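Local coordinates for ethylbenzene dehydrogenase alpha-subunit (Aromatoleum aromaticum, PDB 2IVF), which belongs to the molybdopterin oxidoreductase family and binds a molybdenum atom, MGD, MD1 and an iron/sulfur cluster, at residues A[217-222]-A[544-549]; A[589-594]-A[952-957]; A[613-618]-A[962-967]. All blocks are in the same frame, centred on the assembly; numbering follows the deposited sequence.

Contact 1 (A[217-222]-A[544-549]); sequences INVDIG and VPPAMW. With MD1 (phosphoric acid 4-(2-amino-4-oxo-3,4,5,6,-tetrahydro-pteridin-6-yl)-2-hydroxy-3,4-dimercapto-but-3-en-yl ester guanylate ester), chain N.
Helix 217-221 and the first turn of helix 546-553 approach most closely at Asp220 and Pro546, whose CA atoms lie 5.8 Å apart, and no direct hydrogen bond joins the two segments. The Pro546 ring supplies about half of the 149 Å² buried between them, pressing its CB-CG-CD edge onto two consecutive residues of the other helix. On one of these, Val219 turns its CG1 methyl anti to its own backbone N (chi1 -179°), which carries it to Pro546 CD at 3.5 Å, tighter than usual for two carbons; the two side chains meet at about a right angle. On the other, Pro546 CG sits 3.6 Å from Asp220 N, and Pro546 CB is 3.7 Å from Asp220 OD1.

The Asp220 carboxylate divides its work between its oxygens. OD1 accepts from a water at 2.8 Å, and that water accepts in turn from Trp549 NE1, so the indole joins the other helix through one solvent molecule. The water lies in plane at the indole edge, where Pro546 CA is also found. OD2 forms salt bridges with Lys614 and Arg613. One residue further along, Ile221, which does not touch 544-549, packs on MD1: its CB lies 3.7 Å from MD1 C12, and its CD1 3.8 Å from MD1 S12. Gly222 then leaves the helix with positive phi, its N still bonded to Asn218 O.

Helix 217-221 thus packs on Pro546 through Val219 and Asp220 and lends Ile221 to the MD1 pocket. Chemically, a buried carboxylate facing one water and two cationic groups probably remains ionised, and its bridged water gives the buried indole N-H a polar partner.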
loop_
_atom_site.group_PDB
_atom_site.type_symbol
_atom_site.label_atom_id
_atom_site.label_comp_id
_atom_site.label_asym_id
_atom_site.label_seq_id
_atom_site.Cartn_x
_atom_site.Cartn_y
_atom_site.Cartn_z
ATOM N N ILE A 217 11.822 19.930 1.731
ATOM C CA ILE A 217 10.983 18.784 1.429
ATOM C C ILE A 217 10.197 18.352 2.667
ATOM O O ILE A 217 9.002 18.185 2.620
ATOM C CB ILE A 217 11.814 17.605 0.850
ATOM C CG1 ILE A 217 11.003 16.292 0.815
ATOM C CG2 ILE A 217 13.103 17.370 1.644
ATOM C CD1 ILE A 217 9.830 16.323 -0.152
ATOM N N ASN A 218 10.874 18.173 3.797
ATOM C CA ASN A 218 10.197 17.602 4.966
ATOM C C ASN A 218 9.161 18.483 5.605
ATOM O O ASN A 218 8.123 18.003 6.053
ATOM C CB ASN A 218 11.220 17.161 6.000
ATOM C CG ASN A 218 11.582 15.766 5.801
ATOM O OD1 ASN A 218 12.372 15.435 4.913
ATOM N ND2 ASN A 218 10.913 14.888 6.540
ATOM N N VAL A 219 9.452 19.764 5.648
ATOM C CA VAL A 219 8.509 20.742 6.174
ATOM C C VAL A 219 7.305 20.827 5.190
ATOM O O VAL A 219 6.149 21.025 5.610
ATOM C CB VAL A 219 9.219 22.050 6.373
ATOM C CG1 VAL A 219 8.286 23.145 6.965
ATOM C CG2 VAL A 219 10.468 21.807 7.299
ATOM N N ASP A 220 7.594 20.652 3.897
ATOM C CA ASP A 220 6.579 20.812 2.862
ATOM C C ASP A 220 5.581 19.640 2.894
ATOM O O ASP A 220 4.365 19.838 2.765
ATOM C CB ASP A 220 7.236 20.974 1.488
ATOM C CG ASP A 220 6.234 21.366 0.413
ATOM O OD1 ASP A 220 5.634 22.484 0.495
ATOM O OD2 ASP A 220 6.051 20.552 -0.515
ATOM N N ILE A 221 6.096 18.438 3.102
ATOM C CA ILE A 221 5.228 17.247 3.162
ATOM C C ILE A 221 4.510 17.144 4.491
ATOM O O ILE A 221 3.340 16.779 4.535
ATOM C CB ILE A 221 5.976 15.975 2.821
ATOM C CG1 ILE A 221 7.178 15.731 3.761
ATOM C CG2 ILE A 221 6.439 16.021 1.353
ATOM C CD1 ILE A 221 8.158 14.634 3.305
ATOM N N GLY A 222 5.183 17.535 5.563
ATOM C CA GLY A 222 4.620 17.421 6.896
ATOM C C GLY A 222 5.064 16.214 7.665
ATOM O O GLY A 222 4.235 15.612 8.360
ATOM N N VAL A 544 14.975 26.255 2.072
ATOM C CA VAL A 544 14.235 27.345 2.714
ATOM C C VAL A 544 12.911 26.811 3.284
ATOM O O VAL A 544 12.331 25.862 2.739
ATOM C CB VAL A 544 14.008 28.528 1.700
ATOM C CG1 VAL A 544 15.332 28.931 1.075
ATOM C CG2 VAL A 544 13.019 28.104 0.601
ATOM N N PRO A 545 12.449 27.379 4.412
ATOM C CA PRO A 545 11.120 27.006 4.963
ATOM C C PRO A 545 10.040 27.231 3.924
ATOM O O PRO A 545 9.984 28.333 3.383
ATOM C CB PRO A 545 10.926 27.987 6.137
ATOM C CG PRO A 545 11.963 29.068 5.946
ATOM C CD PRO A 545 13.113 28.401 5.236
ATOM N N PRO A 546 9.251 26.199 3.575
ATOM C CA PRO A 546 8.217 26.314 2.515
ATOM C C PRO A 546 7.016 27.232 2.806
ATOM O O PRO A 546 6.441 27.805 1.864
ATOM C CB PRO A 546 7.800 24.857 2.283
ATOM C CG PRO A 546 8.132 24.183 3.549
ATOM C CD PRO A 546 9.320 24.832 4.113
ATOM N N ALA A 547 6.696 27.486 4.079
ATOM C CA ALA A 547 5.648 28.472 4.411
ATOM C C ALA A 547 5.909 29.862 3.815
ATOM O O ALA A 547 4.959 30.621 3.529
ATOM C CB ALA A 547 5.423 28.556 5.957
ATOM N N MET A 548 7.181 30.236 3.671
ATOM C CA MET A 548 7.506 31.607 3.311
ATOM C C MET A 548 7.077 31.920 1.893
ATOM O O MET A 548 6.359 32.895 1.675
ATOM C CB MET A 548 8.998 31.924 3.457
ATOM C CG MET A 548 9.528 31.768 4.860
ATOM S SD MET A 548 8.542 32.658 6.090
ATOM C CE MET A 548 9.514 32.317 7.577
ATOM N N TRP A 549 7.523 31.118 0.936
ATOM C CA TRP A 549 7.263 31.440 -0.460
ATOM C C TRP A 549 5.753 31.178 -0.740
ATOM O O TRP A 549 5.136 31.925 -1.474
ATOM C CB TRP A 549 8.192 30.663 -1.409
ATOM C CG TRP A 549 7.743 29.297 -1.724
ATOM C CD1 TRP A 549 7.785 28.208 -0.934
ATOM C CD2 TRP A 549 7.168 28.890 -2.949
ATOM N NE1 TRP A 549 7.234 27.112 -1.590
ATOM C CE2 TRP A 549 6.840 27.521 -2.832
ATOM C CE3 TRP A 549 6.858 29.571 -4.125
ATOM C CZ2 TRP A 549 6.266 26.804 -3.859
ATOM C CZ3 TRP A 549 6.274 28.867 -5.154
ATOM C CH2 TRP A 549 5.991 27.494 -5.020
HETATM P PB MD1 N . 4.782 13.690 -3.467
HETATM O O3B MD1 N . 4.164 12.361 -4.063
HETATM O O1B MD1 N . 6.233 13.442 -3.262
HETATM O O2B MD1 N . 4.267 14.909 -4.129
HETATM O O3A MD1 N . 4.115 13.713 -2.028
HETATM C C10 MD1 N . 4.718 13.089 -0.874
HETATM C C11 MD1 N . 3.654 13.209 0.205
HETATM O O11 MD1 N . 2.699 12.146 -0.128
HETATM C C12 MD1 N . 4.245 12.913 1.557
HETATM S S12 MD1 N . 5.753 12.123 1.731
HETATM C C13 MD1 N . 3.561 13.202 2.711
HETATM S S13 MD1 N . 4.172 12.832 4.240
HETATM C C14 MD1 N . 2.248 13.886 2.710
HETATM N N15 MD1 N . 1.127 13.212 3.273
HETATM C C16 MD1 N . -0.137 13.736 3.187
HETATM C C15 MD1 N . -1.144 13.076 3.866
HETATM O O14 MD1 N . -0.913 12.041 4.547
HETATM N N17 MD1 N . -2.387 13.590 3.680
HETATM C C17 MD1 N . -2.605 14.741 2.922
HETATM N N16 MD1 N . -3.857 15.166 2.833
HETATM N N18 MD1 N . -1.592 15.382 2.316
HETATM C C20 MD1 N . -0.376 14.896 2.448
HETATM N N8 MD1 N . 0.659 15.569 1.881
HETATM C C7 MD1 N . 2.026 15.123 1.875
HETATM P PA MD1 N . 3.542 11.984 -5.498
HETATM O O1A MD1 N . 3.692 10.501 -5.603
HETATM O O2A MD1 N . 2.167 12.530 -5.554
HETATM O "O5'" MD1 N . 4.432 12.710 -6.582
HETATM C "C5'" MD1 N . 5.741 12.188 -6.776
HETATM C "C4'" MD1 N . 5.977 11.967 -8.214
HETATM O "O4'" MD1 N . 7.232 11.297 -8.248
HETATM C "C1'" MD1 N . 7.168 10.486 -9.421
HETATM N N9 MD1 N . 8.159 9.402 -9.463
HETATM C C4 MD1 N . 9.241 9.439 -10.228
HETATM N N3 MD1 N . 9.674 10.413 -11.063
HETATM C C2 MD1 N . 10.812 10.256 -11.740
HETATM N N2 MD1 N . 11.264 11.234 -12.569
HETATM N N1 MD1 N . 11.477 9.051 -11.625
HETATM C C6 MD1 N . 11.092 8.023 -10.799
HETATM O O6 MD1 N . 11.797 7.017 -10.717
HETATM C C5 MD1 N . 9.920 8.222 -10.052
HETATM N N7 MD1 N . 9.221 7.490 -9.192
HETATM C C8 MD1 N . 8.162 8.223 -8.835
HETATM C "C2'" MD1 N . 5.764 9.890 -9.402
HETATM O "O2'" MD1 N . 5.287 9.485 -10.708
HETATM C "C3'" MD1 N . 4.919 10.995 -8.750
HETATM O "O3'" MD1 N . 4.072 11.673 -9.714
HETATM O O HOH W 1 6.839 24.422 -1.040
#

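Contact 2 (A[589-594]-A[952-957])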
loop_
_atom_site.group_PDB
_atom_site.type_symbol
_atom_site.label_atom_id
_atom_site.label_comp_id
_atom_site.label_asym_id
_atom_site.label_seq_id
_atom_site.Cartn_x
_atom_site.Cartn_y
_atom_site.Cartn_z
ATOM N N ASN A 589 16.762 36.936 5.103
ATOM C CA ASN A 589 16.533 36.812 3.655
ATOM C C ASN A 589 16.992 35.494 3.066
ATOM O O ASN A 589 16.654 35.176 1.908
ATOM C CB ASN A 589 17.193 37.956 2.853
ATOM C CG ASN A 589 16.551 38.132 1.413
ATOM O OD1 ASN A 589 16.247 37.136 0.687
ATOM N ND2 ASN A 589 16.328 39.380 1.029
ATOM N N ASP A 590 17.793 34.726 3.802
ATOM C CA ASP A 590 18.167 33.388 3.308
ATOM C C ASP A 590 17.133 32.316 3.611
ATOM O O ASP A 590 17.241 31.189 3.117
ATOM C CB ASP A 590 19.546 32.975 3.812
ATOM C CG ASP A 590 20.653 33.784 3.158
ATOM O OD1 ASP A 590 20.375 34.485 2.154
ATOM O OD2 ASP A 590 21.797 33.707 3.638
ATOM N N HIS A 591 16.155 32.693 4.428
ATOM C CA HIS A 591 14.932 31.909 4.694
ATOM C C HIS A 591 13.770 32.337 3.810
ATOM O O HIS A 591 12.992 31.542 3.357
ATOM C CB HIS A 591 14.477 32.075 6.161
ATOM C CG HIS A 591 15.491 31.628 7.167
ATOM N ND1 HIS A 591 16.016 30.354 7.165
ATOM C CD2 HIS A 591 16.094 32.284 8.186
ATOM C CE1 HIS A 591 16.883 30.242 8.161
ATOM N NE2 HIS A 591 16.960 31.408 8.782
ATOM N N ILE A 592 13.610 33.630 3.611
ATOM C CA ILE A 592 12.445 34.118 2.887
ATOM C C ILE A 592 12.765 34.295 1.395
ATOM O O ILE A 592 13.011 35.370 0.937
ATOM C CB ILE A 592 11.923 35.403 3.528
ATOM C CG1 ILE A 592 11.450 35.070 4.951
ATOM C CG2 ILE A 592 10.758 35.984 2.676
ATOM C CD1 ILE A 592 11.390 36.212 5.890
ATOM N N ARG A 593 12.738 33.187 0.666
ATOM C CA ARG A 593 13.084 33.132 -0.750
ATOM C C ARG A 593 12.035 32.291 -1.468
ATOM O O ARG A 593 11.475 31.362 -0.850
ATOM C CB ARG A 593 14.453 32.463 -0.964
ATOM C CG ARG A 593 15.609 33.145 -0.288
ATOM C CD ARG A 593 16.947 32.490 -0.605
ATOM N NE ARG A 593 17.296 32.538 -2.039
ATOM C CZ ARG A 593 18.105 31.657 -2.643
ATOM N NH1 ARG A 593 18.681 30.673 -1.950
ATOM N NH2 ARG A 593 18.358 31.752 -3.939
ATOM N N PRO A 594 11.714 32.649 -2.730
ATOM C CA PRO A 594 12.185 33.876 -3.369
ATOM C C PRO A 594 11.786 35.107 -2.579
ATOM O O PRO A 594 10.749 35.108 -1.946
ATOM C CB PRO A 594 11.453 33.918 -4.719
ATOM C CG PRO A 594 10.840 32.614 -4.924
ATOM C CD PRO A 594 10.848 31.853 -3.618
ATOM N N PHE A 952 14.334 26.322 19.435
ATOM C CA PHE A 952 13.472 26.948 18.433
ATOM C C PHE A 952 14.356 27.428 17.296
ATOM O O PHE A 952 15.019 28.465 17.404
ATOM C CB PHE A 952 12.677 28.098 19.048
ATOM C CG PHE A 952 11.675 27.673 20.124
ATOM C CD1 PHE A 952 11.381 26.347 20.380
ATOM C CD2 PHE A 952 11.005 28.645 20.854
ATOM C CE1 PHE A 952 10.468 25.999 21.367
ATOM C CE2 PHE A 952 10.099 28.307 21.852
ATOM C CZ PHE A 952 9.826 26.995 22.105
ATOM N N ARG A 953 14.385 26.669 16.208
ATOM C CA ARG A 953 15.344 26.926 15.114
ATOM C C ARG A 953 14.997 26.172 13.855
ATOM O O ARG A 953 14.178 25.256 13.864
ATOM C CB ARG A 953 16.760 26.556 15.520
ATOM C CG ARG A 953 16.960 25.089 15.818
ATOM C CD ARG A 953 18.150 24.837 16.795
ATOM N NE ARG A 953 17.994 23.575 17.565
ATOM C CZ ARG A 953 18.783 23.221 18.580
ATOM N NH1 ARG A 953 19.765 24.010 18.957
ATOM N NH2 ARG A 953 18.589 22.082 19.228
ATOM N N TYR A 954 15.623 26.573 12.759
ATOM C CA TYR A 954 15.451 25.897 11.504
ATOM C C TYR A 954 16.796 25.503 10.922
ATOM O O TYR A 954 17.729 26.315 10.832
ATOM C CB TYR A 954 14.682 26.770 10.486
ATOM C CG TYR A 954 14.671 26.140 9.103
ATOM C CD1 TYR A 954 13.991 24.948 8.873
ATOM C CD2 TYR A 954 15.413 26.672 8.052
ATOM C CE1 TYR A 954 14.002 24.328 7.605
ATOM C CE2 TYR A 954 15.406 26.066 6.784
ATOM C CZ TYR A 954 14.728 24.896 6.576
ATOM O OH TYR A 954 14.735 24.269 5.340
ATOM N N TYR A 955 16.876 24.245 10.521
ATOM C CA TYR A 955 17.882 23.800 9.573
ATOM C C TYR A 955 17.162 22.694 8.802
ATOM O O TYR A 955 16.019 22.372 9.127
ATOM C CB TYR A 955 19.146 23.317 10.272
ATOM C CG TYR A 955 18.919 22.209 11.289
ATOM C CD1 TYR A 955 18.873 20.881 10.886
ATOM C CD2 TYR A 955 18.795 22.477 12.659
ATOM C CE1 TYR A 955 18.683 19.845 11.799
ATOM C CE2 TYR A 955 18.587 21.411 13.586
ATOM C CZ TYR A 955 18.551 20.108 13.148
ATOM O OH TYR A 955 18.356 19.023 14.027
ATOM N N PHE A 956 17.822 22.139 7.794
ATOM C CA PHE A 956 17.167 21.321 6.782
ATOM C C PHE A 956 16.336 20.209 7.436
ATOM O O PHE A 956 16.826 19.492 8.318
ATOM C CB PHE A 956 18.223 20.761 5.834
ATOM C CG PHE A 956 17.680 19.844 4.752
ATOM C CD1 PHE A 956 16.554 20.180 4.014
ATOM C CD2 PHE A 956 18.354 18.674 4.440
ATOM C CE1 PHE A 956 16.079 19.334 3.006
ATOM C CE2 PHE A 956 17.876 17.822 3.430
ATOM C CZ PHE A 956 16.738 18.164 2.724
ATOM N N MET A 957 15.076 20.116 6.989
ATOM C CA MET A 957 14.057 19.184 7.461
ATOM C C MET A 957 13.543 19.397 8.881
ATOM O O MET A 957 12.647 18.658 9.343
ATOM C CB MET A 957 14.549 17.746 7.296
ATOM C CG MET A 957 14.987 17.441 5.886
ATOM S SD MET A 957 15.522 15.742 5.699
ATOM C CE MET A 957 16.689 15.734 7.040
#
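His591 and Tyr954 carry this contact between two loops. At His591, chi1 of -60° sets the ring beside the backbone N, and chi2 of -56° turns its ND1-CE1 side to the tyrosine. ND1 comes to 3.8 Å and CE1 to 3.9 Å from Tyr954 CD2. The ring centroids are 5.9 Å apart with planes at 75°, yet neither ring lies over the face of the other, so the pair meets rim to rim and does not qualify as T-shaped. No hydrogen bond crosses here; the nearest imidazole nitrogen, ND1, meets only a ring carbon, and the polar end of the tyrosine, OH, is instead bonded to Asp216. One face of the phenol has Phe956 N 4.3 Å above its plane and offset toward the rim, but that N-H is bonded to Thr538.

Beyond His591 the chain turns sharply through an inverse gamma turn centred on Ile592, closed by a weak bond from Arg593 N to His591 O, and a cis peptide bond then leads into Pro594, which rests on Trp549.

The arrangement is a rim-to-rim aromatic pair that joins the connection between helix 574-583 and strand 602-606 to the long loop before strand 969-975, a strand of the sheet that holds the strands of the dinucleotide-binding family, of the double-psi beta-barrel clan.

Contact 3 (A[613-618]-A[962-967]). With MD1 (phosphoric acid 4-(2-amino-4-oxo-3,4,5,6,-tetrahydro-pteridin-6-yl)-2-hydroxy-3,4-dimercapto-but-3-en-yl ester guanylate ester), chain N.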
loop_
_atom_site.group_PDB
_atom_site.type_symbol
_atom_site.label_atom_id
_atom_site.label_comp_id
_atom_site.label_asym_id
_atom_site.label_seq_id
_atom_site.Cartn_x
_atom_site.Cartn_y
_atom_site.Cartn_z
ATOM N N ARG A 613 -0.253 17.306 -3.101
ATOM C CA ARG A 613 0.613 17.417 -1.944
ATOM C C ARG A 613 0.372 18.711 -1.182
ATOM O O ARG A 613 0.210 18.672 0.047
ATOM C CB ARG A 613 2.090 17.366 -2.313
ATOM C CG ARG A 613 2.970 17.434 -1.062
ATOM C CD ARG A 613 4.337 17.983 -1.308
ATOM N NE ARG A 613 5.177 16.973 -1.969
ATOM C CZ ARG A 613 6.501 17.064 -2.030
ATOM N NH1 ARG A 613 7.120 18.088 -1.475
ATOM N NH2 ARG A 613 7.221 16.127 -2.637
ATOM N N LYS A 614 0.355 19.845 -1.870
ATOM C CA LYS A 614 0.050 21.108 -1.185
ATOM C C LYS A 614 -1.380 21.133 -0.714
ATOM O O LYS A 614 -2.314 20.841 -1.463
ATOM C CB LYS A 614 0.295 22.364 -2.014
ATOM C CG LYS A 614 1.696 22.949 -1.892
ATOM C CD LYS A 614 2.759 21.955 -2.284
ATOM C CE LYS A 614 4.092 22.675 -2.497
ATOM N NZ LYS A 614 5.264 21.741 -2.610
ATOM N N ARG A 615 -1.535 21.527 0.536
ATOM C CA ARG A 615 -2.858 21.696 1.115
ATOM C C ARG A 615 -3.501 22.872 0.434
ATOM O O ARG A 615 -2.913 23.970 0.379
ATOM C CB ARG A 615 -2.802 21.937 2.629
ATOM C CG ARG A 615 -2.562 20.669 3.446
ATOM C CD ARG A 615 -1.278 19.938 3.080
ATOM N NE ARG A 615 -1.031 18.835 4.011
ATOM C CZ ARG A 615 0.114 18.165 4.031
ATOM N NH1 ARG A 615 1.073 18.495 3.171
ATOM N NH2 ARG A 615 0.301 17.193 4.921
ATOM N N SER A 616 -4.692 22.647 -0.118
ATOM C CA SER A 616 -5.340 23.628 -0.991
ATOM C C SER A 616 -4.526 24.050 -2.248
ATOM O O SER A 616 -4.909 24.958 -2.966
ATOM C CB SER A 616 -5.800 24.836 -0.175
ATOM O OG SER A 616 -6.815 24.497 0.733
ATOM N N GLY A 617 -3.438 23.358 -2.543
ATOM C CA GLY A 617 -2.624 23.645 -3.707
ATOM C C GLY A 617 -3.411 23.521 -5.010
ATOM O O GLY A 617 -3.181 24.298 -5.931
ATOM N N ALA A 618 -4.396 22.614 -5.054
ATOM C CA ALA A 618 -5.234 22.426 -6.259
ATOM C C ALA A 618 -5.991 23.694 -6.659
ATOM O O ALA A 618 -6.349 23.870 -7.820
ATOM C CB ALA A 618 -6.194 21.189 -6.105
ATOM N N ALA A 962 5.227 24.296 9.490
ATOM C CA ALA A 962 4.830 23.407 8.393
ATOM C C ALA A 962 3.378 23.657 7.955
ATOM O O ALA A 962 2.451 23.627 8.753
ATOM C CB ALA A 962 5.041 21.937 8.798
ATOM N N PRO A 963 3.172 23.914 6.653
ATOM C CA PRO A 963 1.830 24.202 6.116
ATOM C C PRO A 963 1.039 22.947 5.798
ATOM O O PRO A 963 0.557 22.766 4.670
ATOM C CB PRO A 963 2.163 24.977 4.850
ATOM C CG PRO A 963 3.411 24.252 4.372
ATOM C CD PRO A 963 4.206 23.978 5.612
ATOM N N VAL A 964 0.868 22.102 6.812
ATOM C CA VAL A 964 0.609 20.665 6.610
ATOM C C VAL A 964 -0.492 20.137 7.515
ATOM O O VAL A 964 -0.721 18.952 7.563
ATOM C CB VAL A 964 1.866 19.831 6.866
ATOM C CG1 VAL A 964 3.046 20.255 5.914
ATOM C CG2 VAL A 964 2.294 19.850 8.367
ATOM N N THR A 965 -1.140 21.045 8.229
ATOM C CA THR A 965 -2.027 20.746 9.353
ATOM C C THR A 965 -3.425 20.356 8.902
ATOM O O THR A 965 -4.422 20.918 9.343
ATOM C CB THR A 965 -2.117 21.959 10.257
ATOM O OG1 THR A 965 -2.604 23.077 9.501
ATOM C CG2 THR A 965 -0.686 22.296 10.815
ATOM N N ASP A 966 -3.486 19.355 8.058
ATOM C CA ASP A 966 -4.731 18.933 7.457
ATOM C C ASP A 966 -5.599 17.969 8.301
ATOM O O ASP A 966 -6.774 17.753 7.991
ATOM C CB ASP A 966 -4.463 18.286 6.095
ATOM C CG ASP A 966 -3.663 17.041 6.201
ATOM O OD1 ASP A 966 -4.199 16.009 6.703
ATOM O OD2 ASP A 966 -2.531 17.046 5.688
ATOM N N ARG A 967 -5.021 17.367 9.339
ATOM C CA ARG A 967 -5.714 16.366 10.082
ATOM C C ARG A 967 -6.661 17.075 11.048
ATOM O O ARG A 967 -6.223 17.853 11.937
ATOM C CB ARG A 967 -4.704 15.479 10.833
ATOM C CG ARG A 967 -3.684 14.754 9.976
ATOM C CD ARG A 967 -4.361 13.576 9.229
ATOM N NE ARG A 967 -3.421 12.621 8.665
ATOM C CZ ARG A 967 -2.999 12.590 7.407
ATOM N NH1 ARG A 967 -3.414 13.469 6.512
ATOM N NH2 ARG A 967 -2.157 11.643 7.031
HETATM P PB MD1 N . 4.782 13.690 -3.467
HETATM O O3B MD1 N . 4.164 12.361 -4.063
HETATM O O1B MD1 N . 6.233 13.442 -3.262
HETATM O O2B MD1 N . 4.267 14.909 -4.129
HETATM O O3A MD1 N . 4.115 13.713 -2.028
HETATM C C10 MD1 N . 4.718 13.089 -0.874
HETATM C C11 MD1 N . 3.654 13.209 0.205
HETATM O O11 MD1 N . 2.699 12.146 -0.128
HETATM C C12 MD1 N . 4.245 12.913 1.557
HETATM S S12 MD1 N . 5.753 12.123 1.731
HETATM C C13 MD1 N . 3.561 13.202 2.711
HETATM S S13 MD1 N . 4.172 12.832 4.240
HETATM C C14 MD1 N . 2.248 13.886 2.710
HETATM N N15 MD1 N . 1.127 13.212 3.273
HETATM C C16 MD1 N . -0.137 13.736 3.187
HETATM C C15 MD1 N . -1.144 13.076 3.866
HETATM O O14 MD1 N . -0.913 12.041 4.547
HETATM N N17 MD1 N . -2.387 13.590 3.680
HETATM C C17 MD1 N . -2.605 14.741 2.922
HETATM N N16 MD1 N . -3.857 15.166 2.833
HETATM N N18 MD1 N . -1.592 15.382 2.316
HETATM C C20 MD1 N . -0.376 14.896 2.448
HETATM N N8 MD1 N . 0.659 15.569 1.881
HETATM C C7 MD1 N . 2.026 15.123 1.875
HETATM P PA MD1 N . 3.542 11.984 -5.498
HETATM O O1A MD1 N . 3.692 10.501 -5.603
HETATM O O2A MD1 N . 2.167 12.530 -5.554
HETATM O "O5'" MD1 N . 4.432 12.710 -6.582
HETATM C "C5'" MD1 N . 5.741 12.188 -6.776
HETATM C "C4'" MD1 N . 5.977 11.967 -8.214
HETATM O "O4'" MD1 N . 7.232 11.297 -8.248
HETATM C "C1'" MD1 N . 7.168 10.486 -9.421
HETATM N N9 MD1 N . 8.159 9.402 -9.463
HETATM C C4 MD1 N . 9.241 9.439 -10.228
HETATM N N3 MD1 N . 9.674 10.413 -11.063
HETATM C C2 MD1 N . 10.812 10.256 -11.740
HETATM N N2 MD1 N . 11.264 11.234 -12.569
HETATM N N1 MD1 N . 11.477 9.051 -11.625
HETATM C C6 MD1 N . 11.092 8.023 -10.799
HETATM O O6 MD1 N . 11.797 7.017 -10.717
HETATM C C5 MD1 N . 9.920 8.222 -10.052
HETATM N N7 MD1 N . 9.221 7.490 -9.192
HETATM C C8 MD1 N . 8.162 8.223 -8.835
HETATM C "C2'" MD1 N . 5.764 9.890 -9.402
HETATM O "O2'" MD1 N . 5.287 9.485 -10.708
HETATM C "C3'" MD1 N . 4.919 10.995 -8.750
HETATM O "O3'" MD1 N . 4.072 11.673 -9.714
HETATM O O HOH W 2 0.655 22.584 1.887
#
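Asp966 OD2 is gripped by two nitrogens of one guanidinium, Arg615 NE and Arg615 NH2, each at 2.9 Å. The approach is side-on: NE uses the anti lone pair of OD2, whereas NH2 meets the oxygen nearly along its C-O bond, and both N-H angles are well short of straight. Guanidinium and carboxylate planes are only 26° apart. The other oxygen, Asp966 OD1, takes Arg967 NH1 at 2.7 Å on its syn lone pair, although this bond is tilted from the guanidinium plane. Asp966 CG lies between its backbone N and carbonyl carbon (chi1 64°), and from there the carboxylate can serve both arginines.

Arg615 is held from above and below as well. Val964 CA lies 3.5 Å over the centre of one guanidinium face, and MD1 N8 lies 2.9 Å over the opposite face, toward the rim. A bend at chi2 (58°) turns the arginine chain into this slot, and NH2 is further bonded to Ile221 O. The result is a salt-bridge network of Arg615, Asp966 and Arg967 in the MD1 pocket of the molybdopterin oxidoreductase fold, built partly by a loop that kinks through inverse gamma turns centred on Pro963 and Thr965.

Arg967 continues the network to the ligands: its NH2 donates to MD1 O14 at 2.8 Å, nearly in the guanidinium plane, and also forms a salt bridge with MGD. Arg613 holds the diphosphate between the pterin and guanosine parts of MD1, its NH2 2.9 Å from MD1 O1B and its NE 3.1 Å from MD1 O2B, two oxygens on one phosphorus. Between the backbones, a water accepts from Arg615 N and donates to Pro963 O.

Contacts 1 and 3 are buried and both touch MD1, whereas contact 2 is partly buried and has no bond to it. Contact 1 lies between the others, its centre 9 Å from that of contact 2 and 10 Å from that of contact 3; contacts 2 and 3 do not touch. Their second segments nonetheless come from the same connection between strands 915-917 and 969-975. Chemistry follows position: charged groups dominate beside the ligands in contact 3, contact 1 mixes proline packing and a water bridge with the Asp220 carboxylate, salt-bridged to 613-618 of contact 3, and contact 2 rests on a single aromatic pair. Residues 544-549 also pack against 589-594, tying contact 2 to contact 1.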